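Local coordinates for Myo-inositol 2-dehydrogenase (Lactobacillus plantarum WCFS1, PDB 3CEA), which probably catalyses the NAD-dependent oxidation of myo-inositol at its 2-hydroxyl group, as a member of the GFO/IDH/MocA family of Rossmann-fold dehydrogenases, at residues A[154-159]-A[254-259]; A[165-170]-A[214-219]; A[225-230]-A[237-242]. All coordinates share one frame; numbering follows the deposited sequence.

Interaction 1 of 3, residues A[154-159]-A[254-259]; sequences IYMRGY and LEVMGS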
ATOM      1  N   ILE A 154      -9.347 -20.094 -11.035  1.00 39.87           N
ATOM      2  CA  ILE A 154      -9.880 -19.843 -12.375  1.00 39.98           C
ATOM      3  C   ILE A 154      -8.837 -19.230 -13.316  1.00 39.72           C
ATOM      4  O   ILE A 154      -8.905 -19.421 -14.532  1.00 39.79           O
ATOM      5  CB  ILE A 154     -11.199 -18.998 -12.353  1.00 40.15           C
ATOM      6  CG1 ILE A 154     -10.963 -17.593 -11.788  1.00 40.20           C
ATOM      7  CG2 ILE A 154     -12.305 -19.735 -11.581  1.00 39.96           C
ATOM      8  CD1 ILE A 154     -12.207 -16.722 -11.727  1.00 40.20           C
ATOM      9  N   TYR A 155      -7.870 -18.513 -12.748  1.00 39.44           N
ATOM     10  CA  TYR A 155      -6.877 -17.784 -13.538  1.00 38.80           C
ATOM     11  C   TYR A 155      -5.611 -17.493 -12.746  1.00 38.62           C
ATOM     12  O   TYR A 155      -5.665 -17.216 -11.546  1.00 39.02           O
ATOM     13  CB  TYR A 155      -7.472 -16.473 -14.072  1.00 38.86           C
ATOM     14  CG  TYR A 155      -6.479 -15.575 -14.775  1.00 38.51           C
ATOM     15  CD1 TYR A 155      -6.162 -15.772 -16.119  1.00 37.98           C
ATOM     16  CD2 TYR A 155      -5.860 -14.524 -14.099  1.00 38.31           C
ATOM     17  CE1 TYR A 155      -5.252 -14.951 -16.772  1.00 38.50           C
ATOM     18  CE2 TYR A 155      -4.942 -13.697 -14.740  1.00 38.48           C
ATOM     19  CZ  TYR A 155      -4.645 -13.917 -16.079  1.00 39.19           C
ATOM     20  OH  TYR A 155      -3.751 -13.100 -16.729  1.00 38.92           O
HETATM   21  N   MSE A 156      -4.472 -17.545 -13.433  1.00 37.94           N
HETATM   22  CA  MSE A 156      -3.183 -17.251 -12.819  1.00 36.69           C
HETATM   23  C   MSE A 156      -2.336 -16.370 -13.723  1.00 38.26           C
HETATM   24  O   MSE A 156      -2.363 -16.503 -14.946  1.00 38.19           O
HETATM   25  CB  MSE A 156      -2.432 -18.538 -12.471  1.00 37.03           C
HETATM   26  CG  MSE A 156      -3.134 -19.396 -11.418  1.00 35.74           C
HETATM   27 SE   MSE A 156      -2.073 -20.896 -10.814  0.75 32.42          SE
HETATM   28  CE  MSE A 156      -0.550 -19.929 -10.041  1.00 34.74           C
ATOM     29  N   ARG A 157      -1.583 -15.467 -13.108  1.00 39.50           N
ATOM     30  CA  ARG A 157      -0.759 -14.527 -13.853  1.00 40.95           C
ATOM     31  C   ARG A 157       0.634 -14.467 -13.247  1.00 41.26           C
ATOM     32  O   ARG A 157       0.795 -14.172 -12.063  1.00 41.27           O
ATOM     33  CB  ARG A 157      -1.418 -13.148 -13.861  1.00 40.84           C
ATOM     34  CG  ARG A 157      -0.729 -12.119 -14.738  1.00 42.46           C
ATOM     35  CD  ARG A 157      -1.548 -10.833 -14.828  1.00 41.87           C
ATOM     36  NE  ARG A 157      -1.987 -10.336 -13.520  1.00 45.40           N
ATOM     37  CZ  ARG A 157      -1.233  -9.620 -12.686  1.00 48.07           C
ATOM     38  NH1 ARG A 157       0.022  -9.305 -13.006  1.00 47.76           N
ATOM     39  NH2 ARG A 157      -1.736  -9.219 -11.522  1.00 46.93           N
ATOM     40  N   GLY A 158       1.634 -14.766 -14.069  1.00 41.78           N
ATOM     41  CA  GLY A 158       3.023 -14.742 -13.642  1.00 41.88           C
ATOM     42  C   GLY A 158       3.805 -13.675 -14.374  1.00 42.33           C
ATOM     43  O   GLY A 158       3.795 -13.625 -15.605  1.00 42.28           O
ATOM     44  N   TYR A 159       4.466 -12.815 -13.604  1.00 42.91           N
ATOM     45  CA  TYR A 159       5.365 -11.792 -14.125  1.00 43.23           C
ATOM     46  C   TYR A 159       6.786 -12.099 -13.675  1.00 43.20           C
ATOM     47  O   TYR A 159       7.020 -12.410 -12.502  1.00 42.97           O
ATOM     48  CB  TYR A 159       4.976 -10.412 -13.592  1.00 44.00           C
ATOM     49  CG  TYR A 159       3.870  -9.684 -14.330  1.00 46.14           C
ATOM     50  CD1 TYR A 159       2.903 -10.373 -15.062  1.00 46.47           C
ATOM     51  CD2 TYR A 159       3.771  -8.295 -14.258  1.00 47.37           C
ATOM     52  CE1 TYR A 159       1.885  -9.697 -15.721  1.00 48.19           C
ATOM     53  CE2 TYR A 159       2.754  -7.611 -14.907  1.00 47.80           C
ATOM     54  CZ  TYR A 159       1.815  -8.316 -15.639  1.00 47.62           C
ATOM     55  OH  TYR A 159       0.806  -7.640 -16.287  1.00 47.99           O
ATOM     56  N   LEU A 254       3.046 -13.155  -8.779  1.00 42.78           N
ATOM     57  CA  LEU A 254       2.103 -14.224  -9.077  1.00 42.98           C
ATOM     58  C   LEU A 254       0.725 -13.888  -8.529  1.00 43.44           C
ATOM     59  O   LEU A 254       0.571 -13.589  -7.340  1.00 43.42           O
ATOM     60  CB  LEU A 254       2.581 -15.568  -8.515  1.00 42.85           C
ATOM     61  CG  LEU A 254       1.798 -16.823  -8.932  1.00 42.74           C
ATOM     62  CD1 LEU A 254       1.971 -17.134 -10.419  1.00 43.07           C
ATOM     63  CD2 LEU A 254       2.214 -18.024  -8.096  1.00 42.94           C
ATOM     64  N   GLU A 255      -0.271 -13.938  -9.409  1.00 43.48           N
ATOM     65  CA  GLU A 255      -1.654 -13.716  -9.021  1.00 43.28           C
ATOM     66  C   GLU A 255      -2.454 -14.991  -9.219  1.00 43.07           C
ATOM     67  O   GLU A 255      -2.541 -15.511 -10.330  1.00 43.73           O
ATOM     68  CB  GLU A 255      -2.272 -12.577  -9.834  1.00 43.32           C
ATOM     69  CG  GLU A 255      -3.750 -12.335  -9.552  1.00 44.74           C
ATOM     70  CD  GLU A 255      -4.384 -11.408 -10.562  1.00 47.61           C
ATOM     71  OE1 GLU A 255      -4.151 -10.183 -10.481  1.00 49.84           O
ATOM     72  OE2 GLU A 255      -5.114 -11.907 -11.441  1.00 48.97           O
ATOM     73  N   VAL A 256      -3.028 -15.497  -8.137  1.00 42.18           N
ATOM     74  CA  VAL A 256      -3.923 -16.635  -8.232  1.00 41.07           C
ATOM     75  C   VAL A 256      -5.350 -16.152  -8.001  1.00 40.22           C
ATOM     76  O   VAL A 256      -5.741 -15.810  -6.882  1.00 40.11           O
ATOM     77  CB  VAL A 256      -3.544 -17.777  -7.270  1.00 41.21           C
ATOM     78  CG1 VAL A 256      -4.255 -19.054  -7.681  1.00 41.47           C
ATOM     79  CG2 VAL A 256      -2.034 -18.004  -7.271  1.00 40.80           C
HETATM   80  N   MSE A 257      -6.111 -16.117  -9.089  1.00 39.26           N
HETATM   81  CA  MSE A 257      -7.468 -15.606  -9.084  1.00 38.18           C
HETATM   82  C   MSE A 257      -8.443 -16.769  -8.933  1.00 38.57           C
HETATM   83  O   MSE A 257      -8.556 -17.611  -9.825  1.00 39.30           O
HETATM   84  CB  MSE A 257      -7.721 -14.839 -10.383  1.00 38.41           C
HETATM   85  CG  MSE A 257      -8.965 -13.986 -10.384  1.00 38.47           C
HETATM   86 SE   MSE A 257      -9.530 -13.516 -12.177  0.75 35.55          SE
HETATM   87  CE  MSE A 257      -8.212 -12.151 -12.572  1.00 34.23           C
ATOM     88  N   GLY A 258      -9.128 -16.820  -7.795  1.00 38.46           N
ATOM     89  CA  GLY A 258     -10.062 -17.905  -7.495  1.00 38.03           C
ATOM     90  C   GLY A 258     -11.525 -17.513  -7.563  1.00 38.18           C
ATOM     91  O   GLY A 258     -11.862 -16.380  -7.916  1.00 38.15           O
ATOM     92  N   SER A 259     -12.395 -18.461  -7.218  1.00 38.49           N
ATOM     93  CA  SER A 259     -13.846 -18.269  -7.271  1.00 38.49           C
ATOM     94  C   SER A 259     -14.393 -17.670  -5.976  1.00 39.19           C
ATOM     95  O   SER A 259     -15.558 -17.262  -5.907  1.00 39.59           O
ATOM     96  CB  SER A 259     -14.540 -19.602  -7.543  1.00 38.31           C
ATOM     97  OG  SER A 259     -14.512 -20.427  -6.392  1.00 37.00           O
TER
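R157 and E255 form a salt bridge on one face of an antiparallel strand pair: NH2 reaches OE1 at 2.8 Å, with the carboxylate oxygen near the guanidinium plane but NH2 well above the carboxylate plane. The arginine chain turns about its CG-CD bond (chi3 49°), carrying the guanidinium to E255. E253 is a second salt-bridge partner of R157, and R264 of E255, while OE2 of E255 takes a hydrogen bond from Y159 OH of the second subunit.

In the backbone, R157 and E255 exchange two N-H···O bonds, and M257 N gives a short one, 2.7 Å, to Y155 O. M257 O is gripped twice, by I154 N at 2.9 Å and Y155 N at 3.1 Å. Two residues face one, a classic beta bulge near the start of strand 153-163, opposite M257, in the large C-terminal-domain sheet.

Beside the salt bridge, the bent M257 chain sets CE 3.7 Å from Y155 CD2, and its SE lies obliquely to the ring, a Met-aromatic contact, while Y155 OH hydrogen-bonds to T239 OG1. On the other face, M156 CE meets V256 CG2 at 3.7 Å and L254 CD1 at 3.8 Å, under helix 182-198.

Interaction 2 of 3, residues A[165-170]-A[214-219]; sequences SGMESF and APQLAD
The first turn of helix 167-176 meets a short 3-10 segment, residues 215-219, in the connection between strands 202-210 and 225-232 of the C-terminal domain. M167 and F170, one helical turn apart, face Q216 and L217 there and A214 just before it, and the join is made by side chains alone, with the nearest CA atoms, those of M167 and A214, still 9.2 Å apart.

M167, a selenomethionine, does most of the bridging. Its CB is directed at the other segment, and bends at chi2 (-66°) and chi3 (-62°) bring the methyl CE among A214, Q216 and L217. CE lies 3.9 Å from A214 CB and the same 3.9 Å from L217 CG, with both leucine methyls about as near. Q216 approaches from the opposite direction: its chain folds at chi2 (-88°) and brings the amide nitrogen NE2 to 3.5 Å from M167 CE, a van der Waals contact at the exposed margin of the patch. L217 also reaches F170, since its CD2 sits at the edge of the F170 ring, near the ring plane, 3.7 Å from CE2. The F170 side chain lies about 8 Å from the bound NAD.

On the helix side, the start of the turn is tied down at G166 O, which accepts from F170 N at 3.0 Å and from S169 OG, the hydroxyl lying above the carbonyl plane.

L217 also touches N211 and E224 in the loops beside it. F170 makes a cation-pi contact with R244, just after strand 237-243, and H245, on the short strand 245-246, packs on both M167 and A214.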
ATOM      1  N   SER A 165      18.927  -2.025 -15.442  1.00 45.54           N
ATOM      2  CA  SER A 165      20.318  -2.116 -14.995  1.00 46.35           C
ATOM      3  C   SER A 165      20.937  -3.477 -15.315  1.00 47.04           C
ATOM      4  O   SER A 165      22.156  -3.595 -15.459  1.00 47.13           O
ATOM      5  CB  SER A 165      20.419  -1.832 -13.494  1.00 46.29           C
ATOM      6  OG  SER A 165      19.663  -2.768 -12.744  1.00 47.07           O
ATOM      7  N   GLY A 166      20.086  -4.495 -15.432  1.00 48.02           N
ATOM      8  CA  GLY A 166      20.524  -5.858 -15.736  1.00 48.75           C
ATOM      9  C   GLY A 166      20.722  -6.161 -17.213  1.00 49.42           C
ATOM     10  O   GLY A 166      21.126  -7.270 -17.567  1.00 49.54           O
HETATM   11  N   MSE A 167      20.450  -5.182 -18.075  1.00 50.10           N
HETATM   12  CA  MSE A 167      20.579  -5.363 -19.527  1.00 50.87           C
HETATM   13  C   MSE A 167      21.990  -5.750 -19.983  1.00 51.82           C
HETATM   14  O   MSE A 167      22.144  -6.610 -20.854  1.00 52.41           O
HETATM   15  CB  MSE A 167      20.088  -4.127 -20.292  1.00 50.43           C
HETATM   16  CG  MSE A 167      18.576  -4.105 -20.546  1.00 49.16           C
HETATM   17 SE   MSE A 167      17.910  -5.516 -21.753  0.75 43.56          SE
HETATM   18  CE  MSE A 167      18.893  -5.010 -23.371  1.00 40.22           C
ATOM     19  N   GLU A 168      23.007  -5.127 -19.392  1.00 52.53           N
ATOM     20  CA  GLU A 168      24.398  -5.403 -19.754  1.00 53.33           C
ATOM     21  C   GLU A 168      24.817  -6.825 -19.360  1.00 53.67           C
ATOM     22  O   GLU A 168      25.396  -7.555 -20.168  1.00 53.31           O
ATOM     23  CB  GLU A 168      25.334  -4.362 -19.130  1.00 53.25           C
ATOM     24  CG  GLU A 168      26.765  -4.412 -19.657  1.00 53.87           C
ATOM     25  CD  GLU A 168      27.667  -3.354 -19.040  1.00 53.96           C
ATOM     26  OE1 GLU A 168      27.202  -2.214 -18.815  1.00 55.03           O
ATOM     27  OE2 GLU A 168      28.852  -3.661 -18.793  1.00 55.41           O
ATOM     28  N   SER A 169      24.504  -7.206 -18.123  1.00 54.58           N
ATOM     29  CA  SER A 169      24.836  -8.534 -17.595  1.00 55.30           C
ATOM     30  C   SER A 169      24.029  -9.668 -18.229  1.00 55.91           C
ATOM     31  O   SER A 169      24.473 -10.818 -18.222  1.00 56.14           O
ATOM     32  CB  SER A 169      24.690  -8.570 -16.070  1.00 55.29           C
ATOM     33  OG  SER A 169      23.483  -7.958 -15.655  1.00 55.25           O
ATOM     34  N   PHE A 170      22.848  -9.354 -18.761  1.00 56.46           N
ATOM     35  CA  PHE A 170      22.068 -10.350 -19.493  1.00 56.94           C
ATOM     36  C   PHE A 170      22.607 -10.559 -20.908  1.00 57.56           C
ATOM     37  O   PHE A 170      22.703 -11.696 -21.373  1.00 57.57           O
ATOM     38  CB  PHE A 170      20.577  -9.999 -19.557  1.00 56.73           C
ATOM     39  CG  PHE A 170      19.840 -10.754 -20.632  1.00 56.73           C
ATOM     40  CD1 PHE A 170      19.461 -12.079 -20.434  1.00 56.42           C
ATOM     41  CD2 PHE A 170      19.570 -10.158 -21.861  1.00 55.49           C
ATOM     42  CE1 PHE A 170      18.808 -12.790 -21.434  1.00 55.85           C
ATOM     43  CE2 PHE A 170      18.916 -10.861 -22.864  1.00 55.37           C
ATOM     44  CZ  PHE A 170      18.532 -12.178 -22.649  1.00 55.97           C
ATOM     45  N   ALA A 214      13.856  -2.791 -26.349  1.00 50.51           N
ATOM     46  CA  ALA A 214      15.268  -2.990 -26.692  1.00 51.25           C
ATOM     47  C   ALA A 214      15.436  -3.723 -28.031  1.00 51.95           C
ATOM     48  O   ALA A 214      15.522  -4.955 -28.057  1.00 52.35           O
ATOM     49  CB  ALA A 214      15.992  -3.740 -25.573  1.00 51.30           C
ATOM     50  N   PRO A 215      15.495  -2.967 -29.147  1.00 52.41           N
ATOM     51  CA  PRO A 215      15.572  -3.567 -30.484  1.00 52.69           C
ATOM     52  C   PRO A 215      16.922  -4.223 -30.786  1.00 53.17           C
ATOM     53  O   PRO A 215      17.019  -5.037 -31.710  1.00 53.17           O
ATOM     54  CB  PRO A 215      15.339  -2.376 -31.426  1.00 52.64           C
ATOM     55  CG  PRO A 215      14.877  -1.241 -30.548  1.00 52.74           C
ATOM     56  CD  PRO A 215      15.490  -1.497 -29.216  1.00 52.41           C
ATOM     57  N   GLN A 216      17.948  -3.870 -30.009  1.00 53.53           N
ATOM     58  CA  GLN A 216      19.299  -4.403 -30.200  1.00 53.69           C
ATOM     59  C   GLN A 216      19.411  -5.874 -29.795  1.00 53.94           C
ATOM     60  O   GLN A 216      20.390  -6.541 -30.132  1.00 54.16           O
ATOM     61  CB  GLN A 216      20.340  -3.553 -29.455  1.00 53.66           C
ATOM     62  CG  GLN A 216      20.359  -3.726 -27.927  1.00 53.17           C
ATOM     63  CD  GLN A 216      19.392  -2.804 -27.189  1.00 52.53           C
ATOM     64  OE1 GLN A 216      18.456  -2.252 -27.773  1.00 51.40           O
ATOM     65  NE2 GLN A 216      19.620  -2.636 -25.891  1.00 52.17           N
ATOM     66  N   LEU A 217      18.411  -6.373 -29.069  1.00 54.07           N
ATOM     67  CA  LEU A 217      18.395  -7.770 -28.636  1.00 54.13           C
ATOM     68  C   LEU A 217      18.148  -8.730 -29.796  1.00 54.30           C
ATOM     69  O   LEU A 217      18.506  -9.906 -29.720  1.00 54.38           O
ATOM     70  CB  LEU A 217      17.368  -7.988 -27.522  1.00 53.89           C
ATOM     71  CG  LEU A 217      17.746  -7.485 -26.124  1.00 54.11           C
ATOM     72  CD1 LEU A 217      16.547  -7.566 -25.183  1.00 53.12           C
ATOM     73  CD2 LEU A 217      18.935  -8.250 -25.543  1.00 53.06           C
ATOM     74  N   ALA A 218      17.545  -8.216 -30.868  1.00 54.45           N
ATOM     75  CA  ALA A 218      17.331  -8.980 -32.097  1.00 54.62           C
ATOM     76  C   ALA A 218      18.652  -9.407 -32.735  1.00 54.72           C
ATOM     77  O   ALA A 218      18.731 -10.462 -33.371  1.00 54.66           O
ATOM     78  CB  ALA A 218      16.503  -8.170 -33.084  1.00 54.54           C
ATOM     79  N   ASP A 219      19.685  -8.585 -32.544  1.00 54.76           N
ATOM     80  CA  ASP A 219      21.014  -8.826 -33.109  1.00 54.86           C
ATOM     81  C   ASP A 219      21.676 -10.080 -32.537  1.00 54.46           C
ATOM     82  O   ASP A 219      22.569 -10.653 -33.164  1.00 54.60           O
ATOM     83  CB  ASP A 219      21.917  -7.601 -32.915  1.00 55.11           C
ATOM     84  CG  ASP A 219      21.338  -6.331 -33.538  1.00 56.98           C
ATOM     85  OD1 ASP A 219      20.252  -6.398 -34.161  1.00 57.40           O
ATOM     86  OD2 ASP A 219      21.974  -5.260 -33.405  1.00 57.83           O
TER

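Interaction 3 of 3, residues A[225-230]-A[237-242]; sequences TGVAQL and IATLIG
Strands 225-230 and 237-242 run antiparallel, 170° between their directions and 4.6 Å apart at closest approach, with paired N-H···O bonds joining G226 to G242, A228 to L240 and L230 to A238. The central pair is the most even, 2.8 Å both for A228 N to L240 O and for L240 N to A228 O, whereas A238 N to L230 O lengthens to 3.2 Å.

On the face of A228, L230 and L240, the two leucines cross at about a right angle and meet through their CD1 methyls, 3.9 Å apart; L240 CD1 also rests against A228 CB. V227 and I241, on the other face, lie side by side, with CG1 of each 4.0 Å apart. Next to them a water bridges Q229 and T239, donating to Q229 OE1 (2.7 Å) and accepting from T239 OG1, which also bonds to Y155 OH. With CG anti to the backbone N (chi1 -169°), Q229 lays CG beside I237 CG2.

Q229 NE2 makes a weak hydrogen bond to V227 O of the second subunit, against which T225, I237 and I241 also pack. This beta hairpin lies between strands 202-210 and 153-163. Helices 182-198 and 319-338 pack on its A228 face.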
ATOM      1  N   THR A 225      10.560  -8.887 -24.532  1.00 47.36           N
ATOM      2  CA  THR A 225       9.349  -9.277 -23.814  1.00 47.18           C
ATOM      3  C   THR A 225       8.692 -10.491 -24.458  1.00 46.77           C
ATOM      4  O   THR A 225       8.679 -10.630 -25.679  1.00 46.87           O
ATOM      5  CB  THR A 225       8.340  -8.096 -23.714  1.00 47.42           C
ATOM      6  OG1 THR A 225       8.924  -7.035 -22.950  1.00 47.57           O
ATOM      7  CG2 THR A 225       7.038  -8.518 -23.028  1.00 47.66           C
ATOM      8  N   GLY A 226       8.163 -11.373 -23.618  1.00 46.45           N
ATOM      9  CA  GLY A 226       7.380 -12.507 -24.076  1.00 45.74           C
ATOM     10  C   GLY A 226       6.109 -12.613 -23.264  1.00 45.22           C
ATOM     11  O   GLY A 226       6.159 -12.765 -22.043  1.00 45.33           O
ATOM     12  N   VAL A 227       4.968 -12.520 -23.939  1.00 44.54           N
ATOM     13  CA  VAL A 227       3.675 -12.691 -23.288  1.00 43.59           C
ATOM     14  C   VAL A 227       3.030 -13.970 -23.804  1.00 43.57           C
ATOM     15  O   VAL A 227       2.894 -14.160 -25.015  1.00 43.74           O
ATOM     16  CB  VAL A 227       2.731 -11.481 -23.523  1.00 43.44           C
ATOM     17  CG1 VAL A 227       1.464 -11.613 -22.685  1.00 42.52           C
ATOM     18  CG2 VAL A 227       3.435 -10.166 -23.199  1.00 42.39           C
ATOM     19  N   ALA A 228       2.647 -14.847 -22.880  1.00 43.29           N
ATOM     20  CA  ALA A 228       1.979 -16.098 -23.231  1.00 42.96           C
ATOM     21  C   ALA A 228       0.641 -16.250 -22.519  1.00 43.02           C
ATOM     22  O   ALA A 228       0.522 -15.930 -21.337  1.00 43.39           O
ATOM     23  CB  ALA A 228       2.871 -17.285 -22.920  1.00 42.62           C
ATOM     24  N   GLN A 229      -0.361 -16.730 -23.251  1.00 42.59           N
ATOM     25  CA  GLN A 229      -1.617 -17.160 -22.655  1.00 42.02           C
ATOM     26  C   GLN A 229      -1.741 -18.671 -22.809  1.00 42.00           C
ATOM     27  O   GLN A 229      -1.349 -19.224 -23.840  1.00 41.71           O
ATOM     28  CB  GLN A 229      -2.811 -16.444 -23.286  1.00 42.13           C
ATOM     29  CG  GLN A 229      -4.124 -16.648 -22.526  1.00 43.15           C
ATOM     30  CD  GLN A 229      -5.222 -15.711 -22.978  1.00 44.42           C
ATOM     31  OE1 GLN A 229      -5.076 -14.491 -22.914  1.00 45.95           O
ATOM     32  NE2 GLN A 229      -6.337 -16.277 -23.426  1.00 44.75           N
ATOM     33  N   LEU A 230      -2.278 -19.329 -21.779  1.00 41.64           N
ATOM     34  CA  LEU A 230      -2.336 -20.789 -21.731  1.00 41.47           C
ATOM     35  C   LEU A 230      -3.718 -21.320 -21.362  1.00 41.79           C
ATOM     36  O   LEU A 230      -4.407 -20.766 -20.504  1.00 41.32           O
ATOM     37  CB  LEU A 230      -1.306 -21.351 -20.738  1.00 41.39           C
ATOM     38  CG  LEU A 230       0.174 -20.941 -20.759  1.00 41.71           C
ATOM     39  CD1 LEU A 230       0.866 -21.448 -19.502  1.00 42.46           C
ATOM     40  CD2 LEU A 230       0.909 -21.444 -21.997  1.00 40.52           C
ATOM     41  N   ILE A 237      -7.092 -20.641 -16.891  1.00 40.86           N
ATOM     42  CA  ILE A 237      -6.421 -19.809 -17.882  1.00 40.33           C
ATOM     43  C   ILE A 237      -5.242 -19.115 -17.208  1.00 40.56           C
ATOM     44  O   ILE A 237      -5.316 -18.765 -16.034  1.00 40.88           O
ATOM     45  CB  ILE A 237      -7.393 -18.778 -18.511  1.00 40.34           C
ATOM     46  CG1 ILE A 237      -8.650 -19.487 -19.044  1.00 37.98           C
ATOM     47  CG2 ILE A 237      -6.705 -18.004 -19.638  1.00 39.23           C
ATOM     48  CD1 ILE A 237      -9.877 -18.607 -19.134  1.00 35.31           C
ATOM     49  N   ALA A 238      -4.146 -18.941 -17.937  1.00 40.59           N
ATOM     50  CA  ALA A 238      -2.954 -18.330 -17.363  1.00 40.97           C
ATOM     51  C   ALA A 238      -2.236 -17.412 -18.341  1.00 41.58           C
ATOM     52  O   ALA A 238      -2.227 -17.656 -19.549  1.00 41.66           O
ATOM     53  CB  ALA A 238      -2.001 -19.399 -16.832  1.00 40.81           C
ATOM     54  N   THR A 239      -1.650 -16.349 -17.798  1.00 42.01           N
ATOM     55  CA  THR A 239      -0.804 -15.440 -18.557  1.00 42.36           C
ATOM     56  C   THR A 239       0.589 -15.457 -17.944  1.00 42.48           C
ATOM     57  O   THR A 239       0.730 -15.443 -16.720  1.00 42.13           O
ATOM     58  CB  THR A 239      -1.355 -13.998 -18.534  1.00 42.31           C
ATOM     59  OG1 THR A 239      -2.689 -13.988 -19.052  1.00 44.32           O
ATOM     60  CG2 THR A 239      -0.490 -13.056 -19.368  1.00 43.16           C
ATOM     61  N   LEU A 240       1.607 -15.499 -18.801  1.00 43.02           N
ATOM     62  CA  LEU A 240       3.000 -15.387 -18.368  1.00 43.48           C
ATOM     63  C   LEU A 240       3.657 -14.216 -19.075  1.00 43.58           C
ATOM     64  O   LEU A 240       3.529 -14.065 -20.294  1.00 43.45           O
ATOM     65  CB  LEU A 240       3.793 -16.653 -18.695  1.00 43.52           C
ATOM     66  CG  LEU A 240       3.197 -18.045 -18.507  1.00 45.41           C
ATOM     67  CD1 LEU A 240       3.976 -19.024 -19.368  1.00 46.43           C
ATOM     68  CD2 LEU A 240       3.211 -18.470 -17.048  1.00 44.66           C
ATOM     69  N   ILE A 241       4.366 -13.394 -18.308  1.00 43.65           N
ATOM     70  CA  ILE A 241       5.127 -12.291 -18.875  1.00 43.99           C
ATOM     71  C   ILE A 241       6.585 -12.328 -18.426  1.00 44.44           C
ATOM     72  O   ILE A 241       6.887 -12.294 -17.230  1.00 44.76           O
ATOM     73  CB  ILE A 241       4.487 -10.921 -18.558  1.00 44.06           C
ATOM     74  CG1 ILE A 241       3.073 -10.860 -19.145  1.00 43.36           C
ATOM     75  CG2 ILE A 241       5.363  -9.781 -19.083  1.00 42.90           C
ATOM     76  CD1 ILE A 241       2.461  -9.498 -19.139  1.00 43.81           C
ATOM     77  N   GLY A 242       7.478 -12.428 -19.403  1.00 44.70           N
ATOM     78  CA  GLY A 242       8.908 -12.343 -19.166  1.00 44.82           C
ATOM     79  C   GLY A 242       9.428 -11.072 -19.798  1.00 45.05           C
ATOM     80  O   GLY A 242       9.145 -10.793 -20.963  1.00 45.05           O
TER
HETATM   81  O   HOH W   1      -3.138 -13.111 -21.707  1.00 40.92           O

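How the interactions relate
Following the chain from the N terminus, strand 153-163 supplies the first half of interaction 1, and helix 167-176 begins interaction 2 directly after it. Interaction 2 closes at 214-219, in the connection between strands 202-210 and 225-232. The hairpin of interaction 3 then opens and closes in series with it, before 254-259 returns to the opening strand and completes interaction 1. Both other contacts thus lie within the long loop of interaction 1. Interactions 1 and 3 belong to one sheet, where 153-163 runs beside 237-243, and both touch the second subunit. Interaction 2, with its centre about 29 Å from that of interaction 1, joins helix 167-176, whose F170 lies near the NAD, to the loop 214-219.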